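Arginine decarboxylase (PDB 3NZP) probably catalyses the pyridoxal 5'-phosphate-dependent decarboxylation of arginine to agmatine, an early step of polyamine biosynthesis. Local coordinates at residues E12-N24 and F460-P472. Residues are numbered along the deposited sequence; the frame is centred on the assembly and turned at random.
Sequences ENFIIKNGKVCIN and FPIMPLDRLDEEP
Two backbone hydrogen bonds join the turn of the N-terminal β-hairpin to the loop that follows strand 462-464: Leu468 N donates almost straight to Gly19 O (2.6 Å, 168° at the hydrogen), tilted from the carbonyl plane, and Val21 N reaches Leu465 O at 3.1 Å, coming in above the carbonyl plane on a more bent path. Between them the chains run close, with Lys20 CA 3.8 Å from Asp466 CA. Gly19, at positive phi, lies against Asp469, whose CB is 3.7 Å from the glycine CA. Beside these bonds Leu468 lays its CD1 branch against the hairpin, 3.5 Å from Ile16 CG2 and near Val21 CB; the Ile16 and Leu468 side chains cross at about a right angle. Met463, present as selenomethionine, reaches the same cluster from strand 462-464: its chain turns at chi3 (-71°), which brings the terminal CE to 4.0 Å from Val21 CB and near Ile16 CD1. Val21 CG1 instead packs over the backbone of Leu465. The ends of Lys20 and Asp466 lead away from the contact, and Arg467 forms a salt bridge with Glu507. The two segments, 436 residues apart at their closest ends, are thus joined by main-chain bonds that fasten the hairpin to the loop leaving strand 462-464 of the mixed sheet, with an aliphatic cluster alongside and no salt bridge between them.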
loop_
_atom_site.group_PDB
_atom_site.type_symbol
_atom_site.label_atom_id
_atom_site.label_comp_id
_atom_site.label_asym_id
_atom_site.label_seq_id
_atom_site.Cartn_x
_atom_site.Cartn_y
_atom_site.Cartn_z
ATOM N N GLU B 12 -22.439 10.548 -17.554
ATOM C CA GLU B 12 -22.836 11.925 -17.778
ATOM C C GLU B 12 -22.491 12.811 -16.587
ATOM O O GLU B 12 -23.220 13.753 -16.273
ATOM C CB GLU B 12 -24.338 12.016 -18.095
ATOM C CG GLU B 12 -24.716 11.544 -19.501
ATOM C CD GLU B 12 -25.036 10.053 -19.551
ATOM O OE1 GLU B 12 -24.532 9.355 -20.478
ATOM O OE2 GLU B 12 -25.799 9.583 -18.661
ATOM N N ASN B 13 -21.378 12.516 -15.921
ATOM C CA ASN B 13 -20.964 13.315 -14.769
ATOM C C ASN B 13 -19.889 14.314 -15.169
ATOM O O ASN B 13 -19.790 15.397 -14.595
ATOM C CB ASN B 13 -20.454 12.412 -13.647
ATOM C CG ASN B 13 -21.490 11.406 -13.202
ATOM O OD1 ASN B 13 -22.637 11.763 -12.911
ATOM N ND2 ASN B 13 -21.092 10.136 -13.141
ATOM N N PHE B 14 -19.086 13.952 -16.161
ATOM C CA PHE B 14 -18.039 14.844 -16.634
ATOM C C PHE B 14 -18.221 15.109 -18.113
ATOM O O PHE B 14 -18.513 14.195 -18.878
ATOM C CB PHE B 14 -16.656 14.233 -16.405
ATOM C CG PHE B 14 -16.350 13.954 -14.970
ATOM C CD1 PHE B 14 -16.536 12.683 -14.438
ATOM C CD2 PHE B 14 -15.888 14.965 -14.142
ATOM C CE1 PHE B 14 -16.265 12.428 -13.096
ATOM C CE2 PHE B 14 -15.615 14.719 -12.802
ATOM C CZ PHE B 14 -15.804 13.447 -12.279
ATOM N N ILE B 15 -18.052 16.359 -18.518
ATOM C CA ILE B 15 -18.193 16.706 -19.917
ATOM C C ILE B 15 -17.109 17.696 -20.340
ATOM O O ILE B 15 -16.603 18.471 -19.523
ATOM C CB ILE B 15 -19.576 17.322 -20.195
ATOM C CG1 ILE B 15 -19.811 17.416 -21.705
ATOM C CG2 ILE B 15 -19.664 18.713 -19.580
ATOM C CD1 ILE B 15 -21.195 17.943 -22.081
ATOM N N ILE B 16 -16.753 17.660 -21.620
ATOM C CA ILE B 16 -15.735 18.553 -22.152
ATOM C C ILE B 16 -16.388 19.775 -22.789
ATOM O O ILE B 16 -17.225 19.649 -23.679
ATOM C CB ILE B 16 -14.869 17.853 -23.205
ATOM C CG1 ILE B 16 -14.249 16.578 -22.622
ATOM C CG2 ILE B 16 -13.778 18.801 -23.661
ATOM C CD1 ILE B 16 -13.386 15.791 -23.606
ATOM N N LYS B 17 -15.995 20.958 -22.330
ATOM C CA LYS B 17 -16.561 22.206 -22.837
ATOM C C LYS B 17 -15.637 22.924 -23.803
ATOM O O LYS B 17 -15.361 22.440 -24.906
ATOM C CB LYS B 17 -16.882 23.142 -21.677
ATOM C CG LYS B 17 -18.066 24.058 -21.932
ATOM C CD LYS B 17 -19.354 23.249 -22.105
ATOM C CE LYS B 17 -20.594 24.150 -22.160
ATOM N NZ LYS B 17 -20.737 25.032 -20.952
ATOM N N ASN B 18 -15.159 24.090 -23.389
ATOM C CA ASN B 18 -14.271 24.870 -24.237
ATOM C C ASN B 18 -12.883 24.294 -24.186
ATOM O O ASN B 18 -11.959 24.942 -23.709
ATOM C CB ASN B 18 -14.234 26.313 -23.765
ATOM C CG ASN B 18 -15.601 26.837 -23.452
ATOM O OD1 ASN B 18 -16.492 26.823 -24.302
ATOM N ND2 ASN B 18 -15.790 27.294 -22.213
ATOM N N GLY B 19 -12.740 23.068 -24.676
ATOM C CA GLY B 19 -11.438 22.427 -24.665
ATOM C C GLY B 19 -10.979 22.088 -23.255
ATOM O O GLY B 19 -9.803 21.821 -23.032
ATOM N N LYS B 20 -11.904 22.095 -22.303
ATOM C CA LYS B 20 -11.564 21.789 -20.924
ATOM C C LYS B 20 -12.638 20.935 -20.252
ATOM O O LYS B 20 -13.832 21.141 -20.467
ATOM C CB LYS B 20 -11.365 23.087 -20.143
ATOM C CG LYS B 20 -12.460 24.104 -20.383
ATOM C CD LYS B 20 -12.249 25.373 -19.570
ATOM C CE LYS B 20 -10.993 26.123 -19.972
ATOM N NZ LYS B 20 -10.892 27.393 -19.188
ATOM N N VAL B 21 -12.211 19.972 -19.441
ATOM C CA VAL B 21 -13.150 19.102 -18.741
ATOM C C VAL B 21 -13.845 19.860 -17.593
ATOM O O VAL B 21 -13.205 20.619 -16.858
ATOM C CB VAL B 21 -12.412 17.840 -18.202
ATOM C CG1 VAL B 21 -11.224 18.257 -17.374
ATOM C CG2 VAL B 21 -13.358 16.981 -17.377
ATOM N N CYS B 22 -15.160 19.655 -17.470
ATOM C CA CYS B 22 -15.991 20.293 -16.436
ATOM C C CYS B 22 -16.941 19.308 -15.770
ATOM O O CYS B 22 -17.083 18.156 -16.193
ATOM C CB CYS B 22 -16.874 21.393 -17.023
ATOM S SG CYS B 22 -16.214 22.229 -18.442
ATOM N N ILE B 23 -17.619 19.797 -14.739
ATOM C CA ILE B 23 -18.587 19.000 -14.011
ATOM C C ILE B 23 -19.926 19.232 -14.703
ATOM O O ILE B 23 -20.446 20.345 -14.711
ATOM C CB ILE B 23 -18.686 19.457 -12.548
ATOM C CG1 ILE B 23 -17.316 19.358 -11.867
ATOM C CG2 ILE B 23 -19.745 18.650 -11.841
ATOM C CD1 ILE B 23 -16.637 18.002 -11.967
ATOM N N ASN B 24 -20.479 18.192 -15.307
ATOM C CA ASN B 24 -21.740 18.348 -16.001
ATOM C C ASN B 24 -22.888 18.504 -15.014
ATOM O O ASN B 24 -23.640 17.562 -14.782
ATOM C CB ASN B 24 -21.996 17.143 -16.905
ATOM C CG ASN B 24 -23.014 17.442 -17.974
ATOM O OD1 ASN B 24 -24.192 17.634 -17.689
ATOM N ND2 ASN B 24 -22.555 17.509 -19.221
ATOM N N PHE B 460 -6.521 4.148 -13.080
ATOM C CA PHE B 460 -7.456 5.261 -13.012
ATOM C C PHE B 460 -7.406 6.098 -14.265
ATOM O O PHE B 460 -6.332 6.367 -14.803
ATOM C CB PHE B 460 -7.158 6.156 -11.814
ATOM C CG PHE B 460 -7.177 5.437 -10.514
ATOM C CD1 PHE B 460 -6.037 4.774 -10.057
ATOM C CD2 PHE B 460 -8.340 5.386 -9.756
ATOM C CE1 PHE B 460 -6.062 4.068 -8.857
ATOM C CE2 PHE B 460 -8.379 4.683 -8.555
ATOM C CZ PHE B 460 -7.237 4.020 -8.102
ATOM N N PRO B 461 -8.575 6.523 -14.754
ATOM C CA PRO B 461 -8.575 7.339 -15.963
ATOM C C PRO B 461 -7.727 8.580 -15.780
ATOM O O PRO B 461 -7.740 9.207 -14.719
ATOM C CB PRO B 461 -10.056 7.651 -16.176
ATOM C CG PRO B 461 -10.643 7.545 -14.795
ATOM C CD PRO B 461 -9.940 6.336 -14.237
ATOM N N ILE B 462 -6.982 8.931 -16.824
ATOM C CA ILE B 462 -6.101 10.101 -16.783
ATOM C C ILE B 462 -6.287 10.988 -18.010
ATOM O O ILE B 462 -6.183 10.508 -19.132
ATOM C CB ILE B 462 -4.642 9.638 -16.718
ATOM C CG1 ILE B 462 -4.429 8.829 -15.444
ATOM C CG2 ILE B 462 -3.721 10.828 -16.788
ATOM C CD1 ILE B 462 -3.097 8.135 -15.369
HETATM N N MSE B 463 -6.564 12.271 -17.797
HETATM C CA MSE B 463 -6.743 13.201 -18.914
HETATM C C MSE B 463 -6.419 14.630 -18.489
HETATM O O MSE B 463 -6.654 15.005 -17.338
HETATM C CB MSE B 463 -8.178 13.173 -19.429
HETATM C CG MSE B 463 -9.155 13.838 -18.490
HETATM SE SE MSE B 463 -10.934 13.885 -19.214
HETATM C CE MSE B 463 -10.657 15.207 -20.596
ATOM N N PRO B 464 -5.881 15.446 -19.408
ATOM C CA PRO B 464 -5.534 16.832 -19.097
ATOM C C PRO B 464 -6.776 17.619 -18.723
ATOM O O PRO B 464 -7.879 17.267 -19.134
ATOM C CB PRO B 464 -4.929 17.332 -20.394
ATOM C CG PRO B 464 -4.366 16.089 -20.998
ATOM C CD PRO B 464 -5.458 15.103 -20.771
ATOM N N LEU B 465 -6.602 18.690 -17.961
ATOM C CA LEU B 465 -7.746 19.487 -17.554
ATOM C C LEU B 465 -8.245 20.455 -18.611
ATOM O O LEU B 465 -9.386 20.917 -18.553
ATOM C CB LEU B 465 -7.428 20.257 -16.280
ATOM C CG LEU B 465 -7.766 19.507 -14.988
ATOM C CD1 LEU B 465 -6.980 18.209 -14.928
ATOM C CD2 LEU B 465 -7.448 20.400 -13.793
ATOM N N ASP B 466 -7.387 20.761 -19.574
ATOM C CA ASP B 466 -7.735 21.693 -20.632
ATOM C C ASP B 466 -6.955 21.347 -21.889
ATOM O O ASP B 466 -6.248 20.336 -21.942
ATOM C CB ASP B 466 -7.399 23.120 -20.196
ATOM C CG ASP B 466 -5.899 23.366 -20.103
ATOM O OD1 ASP B 466 -5.494 24.495 -19.737
ATOM O OD2 ASP B 466 -5.113 22.433 -20.397
ATOM N N ARG B 467 -7.080 22.208 -22.894
ATOM C CA ARG B 467 -6.400 22.025 -24.168
ATOM C C ARG B 467 -6.951 20.780 -24.875
ATOM O O ARG B 467 -6.263 20.141 -25.670
ATOM C CB ARG B 467 -4.898 21.885 -23.931
ATOM C CG ARG B 467 -4.046 22.551 -24.986
ATOM C CD ARG B 467 -2.579 22.322 -24.701
ATOM N NE ARG B 467 -2.206 22.884 -23.405
ATOM C CZ ARG B 467 -1.645 24.076 -23.235
ATOM N NH1 ARG B 467 -1.351 24.495 -22.006
ATOM N NH2 ARG B 467 -1.364 24.833 -24.295
ATOM N N LEU B 468 -8.211 20.459 -24.585
ATOM C CA LEU B 468 -8.888 19.293 -25.157
ATOM C C LEU B 468 -9.400 19.521 -26.569
ATOM O O LEU B 468 -9.632 18.563 -27.315
ATOM C CB LEU B 468 -10.049 18.878 -24.250
ATOM C CG LEU B 468 -9.593 18.364 -22.883
ATOM C CD1 LEU B 468 -10.779 18.286 -21.919
ATOM C CD2 LEU B 468 -8.924 17.005 -23.070
ATOM N N ASP B 469 -9.591 20.791 -26.923
ATOM C CA ASP B 469 -10.060 21.160 -28.257
ATOM C C ASP B 469 -8.950 20.873 -29.279
ATOM O O ASP B 469 -9.193 20.854 -30.484
ATOM C CB ASP B 469 -10.453 22.640 -28.274
ATOM C CG ASP B 469 -9.363 23.547 -27.707
ATOM O OD1 ASP B 469 -9.669 24.720 -27.398
ATOM O OD2 ASP B 469 -8.205 23.099 -27.568
ATOM N N GLU B 470 -7.739 20.633 -28.776
ATOM C CA GLU B 470 -6.573 20.326 -29.603
ATOM C C GLU B 470 -6.274 18.836 -29.536
ATOM O O GLU B 470 -6.559 18.183 -28.537
ATOM C CB GLU B 470 -5.354 21.088 -29.102
ATOM C CG GLU B 470 -5.493 22.586 -29.184
ATOM C CD GLU B 470 -4.441 23.307 -28.366
ATOM O OE1 GLU B 470 -3.234 23.008 -28.544
ATOM O OE2 GLU B 470 -4.826 24.173 -27.544
ATOM N N GLU B 471 -5.681 18.303 -30.595
ATOM C CA GLU B 471 -5.354 16.885 -30.659
ATOM C C GLU B 471 -3.961 16.608 -30.087
ATOM O O GLU B 471 -2.969 17.130 -30.587
ATOM C CB GLU B 471 -5.424 16.422 -32.115
ATOM C CG GLU B 471 -5.162 14.945 -32.356
ATOM C CD GLU B 471 -6.290 14.055 -31.870
ATOM O OE1 GLU B 471 -7.471 14.357 -32.159
ATOM O OE2 GLU B 471 -5.992 13.043 -31.207
ATOM N N PRO B 472 -3.871 15.784 -29.028
ATOM C CA PRO B 472 -2.577 15.455 -28.411
ATOM C C PRO B 472 -1.681 14.702 -29.383
ATOM O O PRO B 472 -2.149 13.871 -30.153
ATOM C CB PRO B 472 -2.972 14.599 -27.217
ATOM C CG PRO B 472 -4.197 13.893 -27.718
ATOM C CD PRO B 472 -4.958 15.032 -28.377
#